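Local structure of cell division protein FtsZ 1 (Methanocaldococcus jannaschii, 1W5B) at residues L160-E165 with K205-V210; I190-L195 with K209-V214; F196-N201 with N271-D276. The protein binds GTP, probably hydrolyses it, and probably polymerises into the contractile Z ring at the site of cell division. One frame throughout, in Å; residues are numbered along the deposited sequence.

How the contacts relate
The chain first passes 160-165, in the loop after strand 153-160. Next comes 190-195, leaving the edge strand 186-191. Segment 196-201 follows directly. Contact 1 closes a loop of about 40 residues, bringing 160-165 to the start of helix 207-227. Contact 2 begins inside that loop and ends on the same helix, with Lys209 and Val210 common to both. Contact 3 spans about 70 residues and crosses both: it starts at 196-201 and closes only when 271-276 returns from the C-terminal domain. Contacts 1 and 2 tie strand ends and helix round GTP. Contact 3 joins the two domains beside them, where Leu274 also packs on Leu195 and Val214.

Contact 1 (L160-E165 with K205-V210); sequences LPFVME and KLAFKV. With GTP (guanosine-5'-triphosphate), chain C.
Ala207, at the start of helix 207-227, meets the end of the Phe162 ring. Its CB lies 3.9 Å from Phe162 CZ. Its carbonyl comes to the same end of the ring: Ala207 O is 3.4 Å from Phe162 CZ, near the ring plane. This is packing of a carbonyl oxygen against an aromatic edge.

Phe208 follows and carries the contact. The edge of Phe162 is directed at the face of Phe208 in a T-shaped pair, with ring centroids 5.4 Å apart and planes at 77°. Phe162 CG is anti to its carbonyl carbon, beside the backbone N (chi1 -72°), which brings CD2 and CE2 up to Phe208 CE1. The same Phe208 ring packs on the nucleotide, with CD1 3.6 Å from GTP C4. Met164 CE makes a looser apolar contact at Phe208 CE2. The carboxylate of Glu165 stands at the ring edge of Phe208, near CZ.

That carboxylate also holds the ribose. GTP O3' donates to Glu165 OE1 at 2.6 Å, and GTP O2' donates to Glu165 OE2 at 2.7 Å. OE2 has a second donor, the backbone N of Phe162, 3.0 Å away. This N-H reaches OE2 on its anti side and is tilted 34° out of the carboxylate plane. Arg169, another residue of the GTP site, lies beside Glu165. The Phe162 ring is backed by Leu195 and Phe196.

This corner of the GTP site thus pairs a polar grip with an aromatic surface. Glu165 reads both ribose hydroxyls, while Phe208 packs against the base and sugar. Phe162 links the two: its N-H helps to fix the turn of the Glu165 carboxylate, and its ring supports Phe208. No hydrogen bond joins the segments directly; they meet through ring packing, and GTP bridges them.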
loop_
_atom_site.group_PDB
_atom_site.type_symbol
_atom_site.label_atom_id
_atom_site.label_comp_id
_atom_site.label_asym_id
_atom_site.label_seq_id
_atom_site.Cartn_x
_atom_site.Cartn_y
_atom_site.Cartn_z
ATOM N N LEU A 160 5.979 1.445 -9.801
ATOM C CA LEU A 160 6.655 1.057 -11.034
ATOM C C LEU A 160 7.657 2.194 -11.216
ATOM O O LEU A 160 7.400 3.318 -10.792
ATOM C CB LEU A 160 5.657 0.997 -12.199
ATOM C CG LEU A 160 5.070 -0.361 -12.642
ATOM C CD1 LEU A 160 5.163 -1.418 -11.554
ATOM C CD2 LEU A 160 3.628 -0.154 -13.061
ATOM N N PRO A 161 8.812 1.922 -11.836
ATOM C CA PRO A 161 9.826 2.963 -12.032
ATOM C C PRO A 161 9.495 4.058 -13.042
ATOM O O PRO A 161 8.610 3.900 -13.881
ATOM C CB PRO A 161 11.055 2.159 -12.439
ATOM C CG PRO A 161 10.446 1.055 -13.263
ATOM C CD PRO A 161 9.250 0.643 -12.423
ATOM N N PHE A 162 10.220 5.171 -12.936
ATOM C CA PHE A 162 10.062 6.303 -13.842
ATOM C C PHE A 162 10.678 5.896 -15.169
ATOM O O PHE A 162 11.613 5.101 -15.199
ATOM C CB PHE A 162 10.832 7.516 -13.335
ATOM C CG PHE A 162 10.236 8.170 -12.131
ATOM C CD1 PHE A 162 9.143 9.025 -12.256
ATOM C CD2 PHE A 162 10.819 8.004 -10.882
ATOM C CE1 PHE A 162 8.648 9.714 -11.154
ATOM C CE2 PHE A 162 10.332 8.687 -9.771
ATOM C CZ PHE A 162 9.245 9.546 -9.908
ATOM N N VAL A 163 10.168 6.456 -16.257
ATOM C CA VAL A 163 10.686 6.147 -17.584
ATOM C C VAL A 163 12.190 6.401 -17.639
ATOM O O VAL A 163 12.947 5.597 -18.171
ATOM C CB VAL A 163 9.980 7.009 -18.661
ATOM C CG1 VAL A 163 10.633 6.806 -20.013
ATOM C CG2 VAL A 163 8.504 6.630 -18.740
ATOM N N MET A 164 12.616 7.519 -17.068
ATOM C CA MET A 164 14.027 7.894 -17.055
ATOM C C MET A 164 14.949 6.854 -16.417
ATOM O O MET A 164 16.170 7.027 -16.419
ATOM C CB MET A 164 14.206 9.222 -16.320
ATOM C CG MET A 164 13.716 9.169 -14.881
ATOM S SD MET A 164 14.104 10.634 -13.922
ATOM C CE MET A 164 15.121 9.922 -12.645
ATOM N N GLU A 165 14.385 5.786 -15.862
ATOM C CA GLU A 165 15.215 4.758 -15.236
ATOM C C GLU A 165 15.640 3.652 -16.204
ATOM O O GLU A 165 16.382 2.746 -15.828
ATOM C CB GLU A 165 14.494 4.144 -14.029
ATOM C CG GLU A 165 14.287 5.116 -12.868
ATOM C CD GLU A 165 13.769 4.439 -11.607
ATOM O OE1 GLU A 165 14.495 3.596 -11.048
ATOM O OE2 GLU A 165 12.641 4.749 -11.169
ATOM N N LYS A 205 15.606 16.263 -9.297
ATOM C CA LYS A 205 16.190 16.009 -7.982
ATOM C C LYS A 205 15.144 15.759 -6.898
ATOM O O LYS A 205 15.482 15.357 -5.789
ATOM C CB LYS A 205 17.086 17.176 -7.556
ATOM C CG LYS A 205 16.335 18.458 -7.264
ATOM C CD LYS A 205 17.218 19.479 -6.568
ATOM C CE LYS A 205 16.396 20.669 -6.082
ATOM N NZ LYS A 205 17.208 21.635 -5.294
ATOM N N LEU A 206 13.877 15.997 -7.218
ATOM C CA LEU A 206 12.790 15.791 -6.264
ATOM C C LEU A 206 11.864 14.633 -6.655
ATOM O O LEU A 206 10.941 14.281 -5.914
ATOM C CB LEU A 206 11.975 17.084 -6.137
ATOM C CG LEU A 206 12.224 18.034 -4.956
ATOM C CD1 LEU A 206 13.602 17.841 -4.345
ATOM C CD2 LEU A 206 12.033 19.455 -5.454
ATOM N N ALA A 207 12.112 14.041 -7.818
ATOM C CA ALA A 207 11.286 12.936 -8.306
ATOM C C ALA A 207 11.003 11.844 -7.270
ATOM O O ALA A 207 9.858 11.422 -7.109
ATOM C CB ALA A 207 11.930 12.315 -9.540
ATOM N N PHE A 208 12.041 11.373 -6.583
ATOM C CA PHE A 208 11.857 10.326 -5.587
ATOM C C PHE A 208 11.311 10.843 -4.259
ATOM O O PHE A 208 10.641 10.107 -3.539
ATOM C CB PHE A 208 13.163 9.545 -5.392
ATOM C CG PHE A 208 13.546 8.714 -6.592
ATOM C CD1 PHE A 208 12.764 7.630 -6.975
ATOM C CD2 PHE A 208 14.666 9.034 -7.353
ATOM C CE1 PHE A 208 13.085 6.872 -8.105
ATOM C CE2 PHE A 208 15.002 8.283 -8.487
ATOM C CZ PHE A 208 14.208 7.200 -8.864
ATOM N N LYS A 209 11.584 12.102 -3.926
ATOM C CA LYS A 209 11.035 12.668 -2.696
ATOM C C LYS A 209 9.512 12.763 -2.846
ATOM O O LYS A 209 8.764 12.637 -1.870
ATOM C CB LYS A 209 11.620 14.058 -2.419
ATOM C CG LYS A 209 13.025 14.030 -1.837
ATOM C CD LYS A 209 13.057 13.270 -0.512
ATOM C CE LYS A 209 14.444 13.283 0.116
ATOM N NZ LYS A 209 14.913 14.673 0.389
ATOM N N VAL A 210 9.058 12.988 -4.073
ATOM C CA VAL A 210 7.626 13.077 -4.350
ATOM C C VAL A 210 7.022 11.669 -4.333
ATOM O O VAL A 210 5.947 11.453 -3.776
ATOM C CB VAL A 210 7.357 13.739 -5.730
ATOM C CG1 VAL A 210 5.881 13.652 -6.081
ATOM C CG2 VAL A 210 7.795 15.199 -5.692
HETATM P PG GTP C . 18.934 -3.760 -5.268
HETATM O O1G GTP C . 19.284 -4.164 -6.713
HETATM O O2G GTP C . 19.680 -2.474 -4.842
HETATM O O3G GTP C . 19.344 -4.859 -4.273
HETATM O O3B GTP C . 17.283 -3.581 -5.223
HETATM P PB GTP C . 16.326 -2.627 -4.296
HETATM O O1B GTP C . 16.926 -2.255 -3.016
HETATM O O2B GTP C . 14.982 -3.349 -4.265
HETATM O O3A GTP C . 16.122 -1.312 -5.087
HETATM P PA GTP C . 15.566 0.063 -4.666
HETATM O O1A GTP C . 16.686 0.992 -4.339
HETATM O O2A GTP C . 14.479 -0.084 -3.697
HETATM O "O5'" GTP C . 15.038 0.556 -6.123
HETATM C "C5'" GTP C . 13.901 -0.029 -6.767
HETATM C "C4'" GTP C . 13.059 1.065 -7.393
HETATM O "O4'" GTP C . 12.558 1.923 -6.347
HETATM C "C3'" GTP C . 13.870 1.984 -8.317
HETATM O "O3'" GTP C . 13.850 1.473 -9.638
HETATM C "C2'" GTP C . 13.094 3.302 -8.244
HETATM O "O2'" GTP C . 11.962 3.236 -9.102
HETATM C "C1'" GTP C . 12.557 3.275 -6.801
HETATM N N9 GTP C . 13.303 4.105 -5.846
HETATM C C8 GTP C . 14.680 4.084 -5.606
HETATM N N7 GTP C . 15.038 4.747 -4.526
HETATM C C5 GTP C . 13.859 5.306 -4.074
HETATM C C6 GTP C . 13.576 6.106 -2.940
HETATM O O6 GTP C . 14.381 6.678 -2.213
HETATM N N1 GTP C . 12.204 6.398 -2.809
HETATM C C2 GTP C . 11.211 5.969 -3.681
HETATM N N2 GTP C . 10.013 6.454 -3.508
HETATM N N3 GTP C . 11.441 5.142 -4.684
HETATM C C4 GTP C . 12.756 4.808 -4.816
#

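Contact 2 (I190-L195 with K209-V214); sequences IPNEKL and KVADEV. With GTP (guanosine-5'-triphosphate), chain C.
The side-chain amide of Asn192 meets the methyl of Ala211. Ala211 CB sits obliquely above the amide plane, closest to Asn192 ND2 at 3.5 Å. The second flat group is the Asp212 carboxylate, which meets the Watson-Crick side of the guanine. The methyl of Ala211 also touches GTP N2, between these two groups.

The setting is the Rossmann-like GTPase domain of the tubulin/FtsZ family. Strand 186-191, at the edge of its parallel sheet, ends here and packs against helix 207-227. Two turn-like bonds, Lys194 N to Pro191 O and Leu195 N to Asn192 O, curl the chain after the strand.

Asp212 points from the helix away from 190-195. Its OD1 accepts from both GTP N1 and GTP N2, each 2.6 Å away, with N-H...O angles of 142°. One oxygen thus serves two donors through bent bonds, a pattern suited to guanine. Asp212 OD2 is bonded to Asn51 ND2, which helps to set the rotation of the carboxylate. With an alanine in place of Asp212, the guanine N1 and N2 would probably lose their shared acceptor and Asn51 its mate.

Beyond Asn192 the contact is apolar. Leu195 puts CD1 3.7 Å from Val214 CG2. Its other branch, CD2, lies on Ala211 CA and CB, and CG faces Val210 CG1. Val214 CG1 stands anti to the backbone N (chi1 172°), which carries it to Ile190 CG2, 3.8 Å away. Ile251 of strand 249-256 touches both Ile190 and Val214, linking this packing to the C-terminal domain.

A water joins Asn192 to the helix. The water donates to Ala211 O at 2.9 Å and accepts a weak bond from Asn192 ND2.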
loop_
_atom_site.group_PDB
_atom_site.type_symbol
_atom_site.label_atom_id
_atom_site.label_comp_id
_atom_site.label_asym_id
_atom_site.label_seq_id
_atom_site.Cartn_x
_atom_site.Cartn_y
_atom_site.Cartn_z
ATOM N N ILE A 190 1.281 1.729 -8.113
ATOM C CA ILE A 190 1.416 3.177 -8.298
ATOM C C ILE A 190 2.493 3.447 -9.352
ATOM O O ILE A 190 3.676 3.181 -9.121
ATOM C CB ILE A 190 1.846 3.858 -6.981
ATOM C CG1 ILE A 190 0.931 3.411 -5.847
ATOM C CG2 ILE A 190 1.803 5.371 -7.137
ATOM C CD1 ILE A 190 1.357 3.898 -4.457
ATOM N N PRO A 191 2.096 3.974 -10.525
ATOM C CA PRO A 191 3.012 4.286 -11.637
ATOM C C PRO A 191 3.767 5.581 -11.394
ATOM O O PRO A 191 3.235 6.655 -11.673
ATOM C CB PRO A 191 2.078 4.422 -12.850
ATOM C CG PRO A 191 0.753 3.858 -12.386
ATOM C CD PRO A 191 0.700 4.200 -10.924
ATOM N N ASN A 192 5.001 5.492 -10.900
ATOM C CA ASN A 192 5.788 6.696 -10.615
ATOM C C ASN A 192 5.807 7.707 -11.767
ATOM O O ASN A 192 5.760 8.912 -11.539
ATOM C CB ASN A 192 7.223 6.320 -10.243
ATOM C CG ASN A 192 7.391 6.049 -8.753
ATOM O OD1 ASN A 192 8.424 5.538 -8.316
ATOM N ND2 ASN A 192 6.378 6.400 -7.968
ATOM N N GLU A 193 5.865 7.215 -12.997
ATOM C CA GLU A 193 5.902 8.089 -14.162
ATOM C C GLU A 193 4.718 9.060 -14.216
ATOM O O GLU A 193 4.849 10.176 -14.718
ATOM C CB GLU A 193 5.953 7.246 -15.437
ATOM C CG GLU A 193 5.989 8.045 -16.740
ATOM C CD GLU A 193 7.215 8.940 -16.874
ATOM O OE1 GLU A 193 8.263 8.639 -16.254
ATOM O OE2 GLU A 193 7.130 9.938 -17.624
ATOM N N LYS A 194 3.566 8.647 -13.691
ATOM C CA LYS A 194 2.393 9.515 -13.711
ATOM C C LYS A 194 2.566 10.716 -12.791
ATOM O O LYS A 194 1.826 11.694 -12.894
ATOM C CB LYS A 194 1.130 8.742 -13.318
ATOM C CG LYS A 194 0.875 7.481 -14.134
ATOM C CD LYS A 194 0.775 7.741 -15.630
ATOM C CE LYS A 194 -0.454 8.546 -15.991
ATOM N NZ LYS A 194 -0.683 8.534 -17.466
ATOM N N LEU A 195 3.538 10.645 -11.890
ATOM C CA LEU A 195 3.800 11.755 -10.976
ATOM C C LEU A 195 4.149 13.034 -11.761
ATOM O O LEU A 195 3.968 14.148 -11.261
ATOM C CB LEU A 195 4.960 11.405 -10.035
ATOM C CG LEU A 195 4.758 10.753 -8.655
ATOM C CD1 LEU A 195 3.310 10.412 -8.378
ATOM C CD2 LEU A 195 5.625 9.517 -8.577
ATOM N N LYS A 209 11.584 12.102 -3.926
ATOM C CA LYS A 209 11.035 12.668 -2.696
ATOM C C LYS A 209 9.512 12.763 -2.846
ATOM O O LYS A 209 8.764 12.637 -1.870
ATOM C CB LYS A 209 11.620 14.058 -2.419
ATOM C CG LYS A 209 13.025 14.030 -1.837
ATOM C CD LYS A 209 13.057 13.270 -0.512
ATOM C CE LYS A 209 14.444 13.283 0.116
ATOM N NZ LYS A 209 14.913 14.673 0.389
ATOM N N VAL A 210 9.058 12.988 -4.073
ATOM C CA VAL A 210 7.626 13.077 -4.350
ATOM C C VAL A 210 7.022 11.669 -4.333
ATOM O O VAL A 210 5.947 11.453 -3.776
ATOM C CB VAL A 210 7.357 13.739 -5.730
ATOM C CG1 VAL A 210 5.881 13.652 -6.081
ATOM C CG2 VAL A 210 7.795 15.199 -5.692
ATOM N N ALA A 211 7.712 10.712 -4.949
ATOM C CA ALA A 211 7.234 9.329 -4.961
ATOM C C ALA A 211 7.117 8.858 -3.504
ATOM O O ALA A 211 6.153 8.182 -3.130
ATOM C CB ALA A 211 8.209 8.434 -5.740
ATOM N N ASP A 212 8.095 9.234 -2.679
ATOM C CA ASP A 212 8.089 8.876 -1.261
ATOM C C ASP A 212 6.776 9.312 -0.630
ATOM O O ASP A 212 6.107 8.542 0.059
ATOM C CB ASP A 212 9.231 9.580 -0.512
ATOM C CG ASP A 212 10.563 8.889 -0.691
ATOM O OD1 ASP A 212 10.612 7.902 -1.441
ATOM O OD2 ASP A 212 11.553 9.332 -0.078
ATOM N N GLU A 213 6.428 10.573 -0.866
ATOM C CA GLU A 213 5.214 11.158 -0.324
ATOM C C GLU A 213 3.981 10.377 -0.770
ATOM O O GLU A 213 3.097 10.106 0.035
ATOM C CB GLU A 213 5.109 12.622 -0.769
ATOM C CG GLU A 213 4.525 13.547 0.279
ATOM C CD GLU A 213 5.280 13.478 1.593
ATOM O OE1 GLU A 213 6.525 13.573 1.577
ATOM O OE2 GLU A 213 4.628 13.334 2.648
ATOM N N VAL A 214 3.920 10.013 -2.049
ATOM C CA VAL A 214 2.776 9.257 -2.557
ATOM C C VAL A 214 2.712 7.864 -1.916
ATOM O O VAL A 214 1.645 7.409 -1.499
ATOM C CB VAL A 214 2.827 9.127 -4.098
ATOM C CG1 VAL A 214 1.742 8.190 -4.582
ATOM C CG2 VAL A 214 2.635 10.502 -4.736
HETATM P PG GTP C . 18.934 -3.760 -5.268
HETATM O O1G GTP C . 19.284 -4.164 -6.713
HETATM O O2G GTP C . 19.680 -2.474 -4.842
HETATM O O3G GTP C . 19.344 -4.859 -4.273
HETATM O O3B GTP C . 17.283 -3.581 -5.223
HETATM P PB GTP C . 16.326 -2.627 -4.296
HETATM O O1B GTP C . 16.926 -2.255 -3.016
HETATM O O2B GTP C . 14.982 -3.349 -4.265
HETATM O O3A GTP C . 16.122 -1.312 -5.087
HETATM P PA GTP C . 15.566 0.063 -4.666
HETATM O O1A GTP C . 16.686 0.992 -4.339
HETATM O O2A GTP C . 14.479 -0.084 -3.697
HETATM O "O5'" GTP C . 15.038 0.556 -6.123
HETATM C "C5'" GTP C . 13.901 -0.029 -6.767
HETATM C "C4'" GTP C . 13.059 1.065 -7.393
HETATM O "O4'" GTP C . 12.558 1.923 -6.347
HETATM C "C3'" GTP C . 13.870 1.984 -8.317
HETATM O "O3'" GTP C . 13.850 1.473 -9.638
HETATM C "C2'" GTP C . 13.094 3.302 -8.244
HETATM O "O2'" GTP C . 11.962 3.236 -9.102
HETATM C "C1'" GTP C . 12.557 3.275 -6.801
HETATM N N9 GTP C . 13.303 4.105 -5.846
HETATM C C8 GTP C . 14.680 4.084 -5.606
HETATM N N7 GTP C . 15.038 4.747 -4.526
HETATM C C5 GTP C . 13.859 5.306 -4.074
HETATM C C6 GTP C . 13.576 6.106 -2.940
HETATM O O6 GTP C . 14.381 6.678 -2.213
HETATM N N1 GTP C . 12.204 6.398 -2.809
HETATM C C2 GTP C . 11.211 5.969 -3.681
HETATM N N2 GTP C . 10.013 6.454 -3.508
HETATM N N3 GTP C . 11.441 5.142 -4.684
HETATM C C4 GTP C . 12.756 4.808 -4.816
HETATM O O HOH W 1 5.104 6.821 -5.451
#

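Contact 3 (F196-N201 with N271-D276); sequences FEIVPN and NSPLLD
Glu197 and Pro273 mark the nearest approach of the two backbones, with CA atoms 6.4 Å apart. Residues 196-198 belong to a short, weakly bonded helix. Across from them, 271-276 is a loop built on a type I beta turn from Ser272 to Leu275, closed by Leu275 N to Ser272 O. The turn has a second bond in an ST turn: Leu274 N donates to Ser272 OG at 3.2 Å, with an N-H...O angle of 149°. Leu275 is the centre of an inverse gamma turn, whose bond from Asp276 N to Leu274 O is weak.

This is plain packing between the GTPase domain and the C-terminal domain, away from the GTP site. The turn presents the Pro273 ring to the short helix. No hydrogen bond crosses between the segments.

Glu197 lies alongside the proline. Its CB is 3.7 Å from Pro273 CB, and the chain runs extended beyond CG. Glu197 OE1 rests 3.5 Å from the same Pro273 CB, while OE2 forms a salt bridge with Lys194. Lys194 also has a long, weak ion pair with Asp276. Its positive charge probably eases the approach of the two acids, with Glu197 OE2 6.5 Å from Asp276 OD1.

Ile198 is the second contributor from the helix. Its CG1 branch lies by Pro273 CD, 3.8 Å from Ile198 CG1. With CG1 beside the backbone N (chi1 -66°) and CD1 fully extended beyond it, the branch passes the proline and ends on Leu274. Leu274 also packs on Ile251 of strand 249-256. The side chains of Ile198 and Leu274 meet at about a right angle, and their methyls are tight, with Ile198 CD1 3.5 Å from Leu274 CD1.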
loop_
_atom_site.group_PDB
_atom_site.type_symbol
_atom_site.label_atom_id
_atom_site.label_comp_id
_atom_site.label_asym_id
_atom_site.label_seq_id
_atom_site.Cartn_x
_atom_site.Cartn_y
_atom_site.Cartn_z
ATOM N N PHE A 196 4.662 12.873 -12.980
ATOM C CA PHE A 196 5.013 14.027 -13.798
ATOM C C PHE A 196 3.774 14.706 -14.376
ATOM O O PHE A 196 3.848 15.828 -14.873
ATOM C CB PHE A 196 5.968 13.624 -14.923
ATOM C CG PHE A 196 7.393 13.491 -14.481
ATOM C CD1 PHE A 196 8.081 14.590 -13.976
ATOM C CD2 PHE A 196 8.051 12.268 -14.559
ATOM C CE1 PHE A 196 9.411 14.473 -13.553
ATOM C CE2 PHE A 196 9.379 12.138 -14.140
ATOM C CZ PHE A 196 10.059 13.243 -13.636
ATOM N N GLU A 197 2.638 14.018 -14.312
ATOM C CA GLU A 197 1.381 14.580 -14.788
ATOM C C GLU A 197 0.715 15.347 -13.650
ATOM O O GLU A 197 -0.104 16.228 -13.889
ATOM C CB GLU A 197 0.451 13.478 -15.301
ATOM C CG GLU A 197 0.716 13.071 -16.744
ATOM C CD GLU A 197 -0.285 12.057 -17.263
ATOM O OE1 GLU A 197 -1.495 12.220 -16.992
ATOM O OE2 GLU A 197 0.134 11.101 -17.954
ATOM N N ILE A 198 1.074 15.007 -12.413
ATOM C CA ILE A 198 0.529 15.685 -11.239
ATOM C C ILE A 198 1.300 16.975 -10.974
ATOM O O ILE A 198 0.721 17.977 -10.556
ATOM C CB ILE A 198 0.617 14.806 -9.974
ATOM C CG1 ILE A 198 -0.295 13.589 -10.119
ATOM C CG2 ILE A 198 0.205 15.613 -8.745
ATOM C CD1 ILE A 198 -0.290 12.684 -8.913
ATOM N N VAL A 199 2.609 16.937 -11.203
ATOM C CA VAL A 199 3.465 18.105 -11.014
ATOM C C VAL A 199 4.419 18.193 -12.208
ATOM O O VAL A 199 5.548 17.711 -12.159
ATOM C CB VAL A 199 4.254 18.006 -9.682
ATOM C CG1 VAL A 199 4.954 16.663 -9.586
ATOM C CG2 VAL A 199 5.259 19.142 -9.583
ATOM N N PRO A 200 3.958 18.816 -13.309
ATOM C CA PRO A 200 4.698 19.005 -14.564
ATOM C C PRO A 200 6.096 19.609 -14.447
ATOM O O PRO A 200 7.028 19.148 -15.105
ATOM C CB PRO A 200 3.763 19.892 -15.385
ATOM C CG PRO A 200 2.410 19.514 -14.879
ATOM C CD PRO A 200 2.637 19.461 -13.393
ATOM N N ASN A 201 6.242 20.642 -13.625
ATOM C CA ASN A 201 7.539 21.289 -13.461
ATOM C C ASN A 201 8.325 20.720 -12.285
ATOM O O ASN A 201 9.067 21.440 -11.613
ATOM C CB ASN A 201 7.366 22.801 -13.280
ATOM C CG ASN A 201 6.403 23.148 -12.162
ATOM O OD1 ASN A 201 6.447 22.559 -11.081
ATOM N ND2 ASN A 201 5.533 24.120 -12.414
ATOM N N ASN A 271 -9.882 12.049 -10.674
ATOM C CA ASN A 271 -9.239 12.458 -11.925
ATOM C C ASN A 271 -7.726 12.303 -11.872
ATOM O O ASN A 271 -7.026 12.650 -12.823
ATOM C CB ASN A 271 -9.570 13.916 -12.259
ATOM C CG ASN A 271 -11.016 14.110 -12.666
ATOM O OD1 ASN A 271 -11.850 14.540 -11.868
ATOM N ND2 ASN A 271 -11.323 13.783 -13.913
ATOM N N SER A 272 -7.226 11.773 -10.761
ATOM C CA SER A 272 -5.789 11.600 -10.577
ATOM C C SER A 272 -5.113 10.764 -11.657
ATOM O O SER A 272 -5.634 9.730 -12.083
ATOM C CB SER A 272 -5.510 10.975 -9.204
ATOM O OG SER A 272 -4.127 10.718 -9.029
ATOM N N PRO A 273 -3.948 11.219 -12.139
ATOM C CA PRO A 273 -3.263 10.431 -13.168
ATOM C C PRO A 273 -2.744 9.116 -12.592
ATOM O O PRO A 273 -2.433 8.179 -13.332
ATOM C CB PRO A 273 -2.138 11.359 -13.649
ATOM C CG PRO A 273 -1.979 12.360 -12.546
ATOM C CD PRO A 273 -3.383 12.576 -12.046
ATOM N N LEU A 274 -2.650 9.043 -11.268
ATOM C CA LEU A 274 -2.188 7.815 -10.625
ATOM C C LEU A 274 -3.222 6.719 -10.879
ATOM O O LEU A 274 -2.891 5.540 -10.959
ATOM C CB LEU A 274 -2.016 8.037 -9.122
ATOM C CG LEU A 274 -0.622 8.370 -8.587
ATOM C CD1 LEU A 274 0.116 9.289 -9.519
ATOM C CD2 LEU A 274 -0.765 8.991 -7.197
ATOM N N LEU A 275 -4.477 7.134 -11.017
ATOM C CA LEU A 275 -5.582 6.221 -11.274
ATOM C C LEU A 275 -5.708 6.062 -12.788
ATOM O O LEU A 275 -6.738 6.386 -13.381
ATOM C CB LEU A 275 -6.864 6.809 -10.685
ATOM C CG LEU A 275 -8.102 5.925 -10.583
ATOM C CD1 LEU A 275 -7.787 4.680 -9.755
ATOM C CD2 LEU A 275 -9.223 6.731 -9.948
ATOM N N ASP A 276 -4.646 5.553 -13.403
ATOM C CA ASP A 276 -4.596 5.372 -14.848
ATOM C C ASP A 276 -5.323 4.124 -15.353
ATOM O O ASP A 276 -4.697 3.145 -15.760
ATOM C CB ASP A 276 -3.134 5.351 -15.296
ATOM C CG ASP A 276 -2.986 5.344 -16.798
ATOM O OD1 ASP A 276 -3.855 5.929 -17.486
ATOM O OD2 ASP A 276 -1.993 4.765 -17.284
#